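Local coordinates for uncharacterized protein Af_0446 (Archaeoglobus fulgidus DSM 4304, PDB 3BUT), which is of unknown function but, as a beta-rich member of the late embryogenesis abundant LEA_2 family, may bind lipid, at residues R97-P102 / V113-R118; G38-I43 / V50-E55. The protein carries 4 engineered substitutions. All coordinates share one frame; numbering follows the deposited sequence.

Contact 1 of 2, residues R97-P102 / V113-R118; sequences RVAIKP and VPVFLR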
loop_
_atom_site.group_PDB
_atom_site.type_symbol
_atom_site.label_atom_id
_atom_site.label_comp_id
_atom_site.label_asym_id
_atom_site.label_seq_id
_atom_site.Cartn_x
_atom_site.Cartn_y
_atom_site.Cartn_z
ATOM N N ARG A 97 5.362 1.582 -14.076
ATOM C CA ARG A 97 5.683 2.364 -15.264
ATOM C C ARG A 97 5.020 3.734 -15.175
ATOM O O ARG A 97 3.801 3.829 -15.067
ATOM C CB ARG A 97 5.244 1.621 -16.532
ATOM C CG ARG A 97 6.217 0.534 -16.969
ATOM C CD ARG A 97 5.524 -0.773 -17.339
ATOM N NE ARG A 97 5.011 -1.462 -16.155
ATOM C CZ ARG A 97 3.736 -1.786 -15.959
ATOM N NH1 ARG A 97 2.818 -1.514 -16.880
ATOM N NH2 ARG A 97 3.381 -2.399 -14.845
ATOM N N VAL A 98 5.834 4.785 -15.201
ATOM C CA VAL A 98 5.345 6.167 -15.174
ATOM C C VAL A 98 5.669 6.838 -16.508
ATOM O O VAL A 98 6.803 6.769 -16.992
ATOM C CB VAL A 98 5.944 6.973 -13.993
ATOM C CG1 VAL A 98 5.449 8.415 -14.006
ATOM C CG2 VAL A 98 5.590 6.322 -12.674
ATOM N N ALA A 99 4.660 7.452 -17.118
ATOM C CA ALA A 99 4.843 8.168 -18.370
ATOM C C ALA A 99 4.325 9.591 -18.256
ATOM O O ALA A 99 3.190 9.803 -17.854
ATOM C CB ALA A 99 4.148 7.446 -19.486
ATOM N N ILE A 100 5.170 10.560 -18.594
ATOM C CA ILE A 100 4.755 11.959 -18.687
ATOM C C ILE A 100 4.917 12.418 -20.134
ATOM O O ILE A 100 5.993 12.295 -20.715
ATOM C CB ILE A 100 5.531 12.869 -17.702
ATOM C CG1 ILE A 100 5.215 12.481 -16.256
ATOM C CG2 ILE A 100 5.182 14.343 -17.914
ATOM C CD1 ILE A 100 6.305 12.868 -15.245
ATOM N N LYS A 101 3.829 12.923 -20.706
ATOM C CA LYS A 101 3.777 13.337 -22.105
ATOM C C LYS A 101 3.470 14.841 -22.189
ATOM O O LYS A 101 2.306 15.226 -22.270
ATOM C CB LYS A 101 2.700 12.510 -22.819
ATOM C CG LYS A 101 2.637 12.644 -24.336
ATOM C CD LYS A 101 1.674 11.605 -24.923
ATOM C CE LYS A 101 1.193 11.980 -26.316
ATOM N NZ LYS A 101 0.044 12.931 -26.284
ATOM N N PRO A 102 4.512 15.700 -22.132
ATOM C CA PRO A 102 4.258 17.137 -22.206
ATOM C C PRO A 102 3.872 17.603 -23.603
ATOM O O PRO A 102 4.329 17.043 -24.603
ATOM C CB PRO A 102 5.588 17.756 -21.786
ATOM C CG PRO A 102 6.607 16.741 -22.111
ATOM C CD PRO A 102 5.948 15.404 -21.965
ATOM N N VAL A 113 5.171 16.229 -28.978
ATOM C CA VAL A 113 4.678 15.497 -27.800
ATOM C C VAL A 113 5.516 14.270 -27.401
ATOM O O VAL A 113 5.072 13.132 -27.572
ATOM C CB VAL A 113 3.173 15.122 -27.931
ATOM C CG1 VAL A 113 2.298 16.227 -27.361
ATOM C CG2 VAL A 113 2.799 14.815 -29.388
ATOM N N PRO A 114 6.728 14.498 -26.851
ATOM C CA PRO A 114 7.577 13.376 -26.458
ATOM C C PRO A 114 7.042 12.652 -25.217
ATOM O O PRO A 114 6.380 13.261 -24.383
ATOM C CB PRO A 114 8.922 14.048 -26.160
ATOM C CG PRO A 114 8.575 15.421 -25.749
ATOM C CD PRO A 114 7.371 15.795 -26.560
ATOM N N VAL A 115 7.310 11.356 -25.122
ATOM C CA VAL A 115 6.884 10.561 -23.975
ATOM C C VAL A 115 8.108 10.152 -23.170
ATOM O O VAL A 115 9.002 9.470 -23.679
ATOM C CB VAL A 115 6.098 9.301 -24.405
ATOM C CG1 VAL A 115 5.559 8.569 -23.196
ATOM C CG2 VAL A 115 4.959 9.670 -25.347
ATOM N N PHE A 116 8.147 10.592 -21.917
ATOM C CA PHE A 116 9.224 10.239 -21.008
ATOM C C PHE A 116 8.768 9.108 -20.102
ATOM O O PHE A 116 7.842 9.271 -19.321
ATOM C CB PHE A 116 9.670 11.463 -20.203
ATOM C CG PHE A 116 10.195 12.580 -21.059
ATOM C CD1 PHE A 116 11.506 12.561 -21.520
ATOM C CD2 PHE A 116 9.373 13.637 -21.425
ATOM C CE1 PHE A 116 11.991 13.582 -22.333
ATOM C CE2 PHE A 116 9.847 14.665 -22.229
ATOM C CZ PHE A 116 11.159 14.637 -22.683
ATOM N N LEU A 117 9.412 7.953 -20.241
ATOM C CA LEU A 117 9.049 6.767 -19.476
ATOM C C LEU A 117 10.055 6.507 -18.368
ATOM O O LEU A 117 11.259 6.696 -18.551
ATOM C CB LEU A 117 8.968 5.538 -20.378
ATOM C CG LEU A 117 8.107 5.559 -21.644
ATOM C CD1 LEU A 117 8.593 4.482 -22.599
ATOM C CD2 LEU A 117 6.639 5.355 -21.330
ATOM N N ARG A 118 9.547 6.081 -17.217
ATOM C CA ARG A 118 10.386 5.671 -16.101
ATOM C C ARG A 118 9.821 4.382 -15.517
ATOM O O ARG A 118 8.668 4.338 -15.083
ATOM C CB ARG A 118 10.474 6.776 -15.040
ATOM C CG ARG A 118 11.725 6.709 -14.166
ATOM C CD ARG A 118 11.454 6.095 -12.796
ATOM N NE ARG A 118 12.695 5.761 -12.096
ATOM C CZ ARG A 118 12.855 5.788 -10.774
ATOM N NH1 ARG A 118 11.856 6.155 -9.976
ATOM N NH2 ARG A 118 14.027 5.460 -10.246
#
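Lys101 lays its long side chain across Val115 and Val113, and its route can be followed atom by atom. CB lies near the carbonyl oxygen of Pro114; with CG anti to the backbone N (chi1 -171°), the chain then runs across the irregular residues 113-115 that lead into the strand. CG stays close to that carbonyl and to Val115 CG2, and CD rests 3.8 Å from the same Val115 CG2. CE reaches Val113, 4.0 Å from its CB, before the chain bends at its last torsion and the amine ends beside Val113. The methylenes thus lie along the two valines.

Behind these side chains is an antiparallel beta hairpin, strands 93-105 and 111-123, at one margin of the four-stranded sheet in a fold of the LEA_2 family, which belongs to the E-set clan. Val98 and Arg118 form one hydrogen-bonded pair, with Val98 N 2.9 Å from Arg118 O and Arg118 N 2.8 Å from Val98 O; Ile100 and Phe116 form the next. Between them, Ala99 faces Leu117 in a non-hydrogen-bonded pair, where Ala99 CB touches Leu117 CD2 at 3.7 Å. Val115 CG1 approaches Ala99 CB as well, from the loop just before Phe116.

On the face bearing Ile100 and Phe116, the aromatic ring turns its edge to Pro102, whose CG lies in the ring plane 3.8 Å from Phe116 CE2. The two side chains cross at about a right angle. Pro102 CD also sits 3.3 Å from Pro114 O, and the rings of the two prolines meet at their CG atoms. From the same face as Phe116, Ile100 packs on Phe71 and Leu73 of strand 66-76, whereas the side chain of Arg118 packs against Leu127 of the second subunit.

Contact 2 of 2, residues G38-I43 / V50-E55; sequences GYHYTI and VADGYE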
loop_
_atom_site.group_PDB
_atom_site.type_symbol
_atom_site.label_atom_id
_atom_site.label_comp_id
_atom_site.label_asym_id
_atom_site.label_seq_id
_atom_site.Cartn_x
_atom_site.Cartn_y
_atom_site.Cartn_z
ATOM N N GLY A 38 0.869 22.048 -21.195
ATOM C CA GLY A 38 0.369 21.081 -20.243
ATOM C C GLY A 38 1.057 19.761 -20.459
ATOM O O GLY A 38 2.060 19.690 -21.162
ATOM N N TYR A 39 0.502 18.711 -19.856
ATOM C CA TYR A 39 1.083 17.377 -19.906
ATOM C C TYR A 39 0.039 16.322 -19.608
ATOM O O TYR A 39 -0.874 16.545 -18.815
ATOM C CB TYR A 39 2.254 17.250 -18.918
ATOM C CG TYR A 39 1.899 17.603 -17.476
ATOM C CD1 TYR A 39 1.881 18.930 -17.043
ATOM C CD2 TYR A 39 1.599 16.606 -16.547
ATOM C CE1 TYR A 39 1.551 19.257 -15.732
ATOM C CE2 TYR A 39 1.272 16.923 -15.230
ATOM C CZ TYR A 39 1.259 18.247 -14.830
ATOM O OH TYR A 39 0.929 18.572 -13.532
ATOM N N HIS A 40 0.186 15.176 -20.255
ATOM C CA HIS A 40 -0.566 13.984 -19.905
ATOM C C HIS A 40 0.329 13.068 -19.080
ATOM O O HIS A 40 1.531 12.955 -19.344
ATOM C CB HIS A 40 -1.059 13.264 -21.159
ATOM C CG HIS A 40 -2.013 12.145 -20.872
ATOM N ND1 HIS A 40 -3.382 12.299 -20.941
ATOM C CD2 HIS A 40 -1.797 10.861 -20.502
ATOM C CE1 HIS A 40 -3.967 11.156 -20.630
ATOM N NE2 HIS A 40 -3.028 10.268 -20.355
ATOM N N TYR A 41 -0.248 12.421 -18.072
ATOM C CA TYR A 41 0.508 11.454 -17.284
ATOM C C TYR A 41 -0.232 10.155 -17.090
ATOM O O TYR A 41 -1.460 10.136 -17.043
ATOM C CB TYR A 41 0.942 12.039 -15.935
ATOM C CG TYR A 41 -0.190 12.401 -15.012
ATOM C CD1 TYR A 41 -0.819 13.637 -15.104
ATOM C CD2 TYR A 41 -0.629 11.511 -14.035
ATOM C CE1 TYR A 41 -1.861 13.973 -14.260
ATOM C CE2 TYR A 41 -1.669 11.839 -13.187
ATOM C CZ TYR A 41 -2.279 13.069 -13.303
ATOM O OH TYR A 41 -3.316 13.396 -12.460
ATOM N N THR A 42 0.528 9.065 -17.008
ATOM C CA THR A 42 -0.005 7.747 -16.657
ATOM C C THR A 42 0.905 7.062 -15.652
ATOM O O THR A 42 2.128 7.196 -15.720
ATOM C CB THR A 42 -0.192 6.782 -17.884
ATOM O OG1 THR A 42 1.070 6.512 -18.507
ATOM C CG2 THR A 42 -1.148 7.340 -18.917
ATOM N N ILE A 43 0.308 6.341 -14.709
ATOM C CA ILE A 43 1.056 5.439 -13.836
ATOM C C ILE A 43 0.432 4.045 -13.897
ATOM O O ILE A 43 -0.748 3.877 -13.605
ATOM C CB ILE A 43 1.115 5.933 -12.372
ATOM C CG1 ILE A 43 1.775 7.322 -12.292
ATOM C CG2 ILE A 43 1.876 4.926 -11.499
ATOM C CD1 ILE A 43 1.741 7.958 -10.917
ATOM N N VAL A 50 -3.321 2.938 -12.586
ATOM C CA VAL A 50 -3.730 3.583 -11.334
ATOM C C VAL A 50 -3.829 5.114 -11.426
ATOM O O VAL A 50 -4.437 5.753 -10.565
ATOM C CB VAL A 50 -2.827 3.164 -10.137
ATOM C CG1 VAL A 50 -2.885 1.665 -9.914
ATOM C CG2 VAL A 50 -1.402 3.595 -10.362
ATOM N N ALA A 51 -3.223 5.688 -12.467
ATOM C CA ALA A 51 -3.317 7.121 -12.755
ATOM C C ALA A 51 -3.300 7.362 -14.260
ATOM O O ALA A 51 -2.567 6.700 -14.999
ATOM C CB ALA A 51 -2.183 7.884 -12.088
ATOM N N ASP A 52 -4.112 8.321 -14.697
ATOM C CA ASP A 52 -4.275 8.661 -16.103
ATOM C C ASP A 52 -4.932 10.032 -16.168
ATOM O O ASP A 52 -6.154 10.148 -16.045
ATOM C CB ASP A 52 -5.160 7.613 -16.791
ATOM C CG ASP A 52 -5.384 7.895 -18.263
ATOM O OD1 ASP A 52 -4.410 8.235 -18.966
ATOM O OD2 ASP A 52 -6.538 7.757 -18.722
ATOM N N GLY A 53 -4.133 11.076 -16.354
ATOM C CA GLY A 53 -4.684 12.424 -16.335
ATOM C C GLY A 53 -3.999 13.435 -17.222
ATOM O O GLY A 53 -2.874 13.222 -17.671
ATOM N N TYR A 54 -4.702 14.538 -17.474
ATOM C CA TYR A 54 -4.142 15.692 -18.168
ATOM C C TYR A 54 -4.283 16.950 -17.320
ATOM O O TYR A 54 -5.370 17.257 -16.834
ATOM C CB TYR A 54 -4.831 15.923 -19.522
ATOM C CG TYR A 54 -4.064 16.878 -20.410
ATOM C CD1 TYR A 54 -3.077 16.407 -21.276
ATOM C CD2 TYR A 54 -4.307 18.256 -20.374
ATOM C CE1 TYR A 54 -2.356 17.275 -22.085
ATOM C CE2 TYR A 54 -3.580 19.137 -21.173
ATOM C CZ TYR A 54 -2.608 18.637 -22.026
ATOM O OH TYR A 54 -1.900 19.491 -22.840
ATOM N N GLU A 55 -3.186 17.691 -17.152
ATOM C CA GLU A 55 -3.119 18.985 -16.440
ATOM C C GLU A 55 -2.902 20.141 -17.422
ATOM O O GLU A 55 -2.030 20.139 -18.229
ATOM C CB GLU A 55 -2.024 19.026 -15.357
ATOM C CG GLU A 55 -2.438 19.302 -13.915
ATOM C CD GLU A 55 -2.069 20.705 -13.389
ATOM O OE1 GLU A 55 -2.790 21.656 -13.708
ATOM O OE2 GLU A 55 -1.095 20.894 -12.626
HETATM O O HOH W 1 1.306 21.512 -12.490
#
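An antiparallel hairpin contact joins strand 34-45 to the outermost strand 48-61 of the four-stranded sheet, with opposite faces of different chemistry. At one end Val50 and Ala51 both oppose Ile43 in a classic beta bulge, and Ile43 O accepts from both their backbone nitrogens. The face carrying Tyr39 and Tyr41 turns toward strand 66-76. Both tyrosines hold CG between the backbone N and carbonyl carbon (chi1 55° and 64°), which lays the rings over the neighbouring strand: Glu55 CB sits 3.9 Å from the Tyr39 ring centroid, and Gly53 CA 4.1 Å from that of Tyr41, both CH-pi contacts. Tyr39 OH bonds to Ser72 N.

On the other face His40 NE2 donates to Asp52 OD1 at 2.8 Å, meeting its syn side from 30° out of the carboxylate plane. Gly53 O lies over one face of the imidazole. With an alanine at His40, Asp52 OD1 is likely to be left without this donor, and Gly53 O without the ring beside it. Asp52 OD2 also has a long, weak ion pair with Lys49; a carboxylate so close to NE2 would probably favour a proton on that nitrogen and may stabilise the doubly protonated imidazole.

How the contacts relate
Two hairpins meeting side by side illustrate how one sheet can be assembled from local pairs. Contact 2 closes before contact 1 opens, and their inner strands, 34-45 and 93-105, are neighbours: Lys101 N lies 2.7 Å from His40 O and Ala99 O 2.9 Å from Thr42 N, both probable hydrogen bonds. Each contact therefore ties an outermost strand to this central pair. Contact 1 is largely a surface contact, its side chains chiefly aliphatic or proline and its polar links across the hairpin confined to the backbone. Contact 2 is partly buried, adding a side-chain hydrogen bond and tyrosine rings laid over the partner strand; both contacts reach strand 66-76 of the facing sheet.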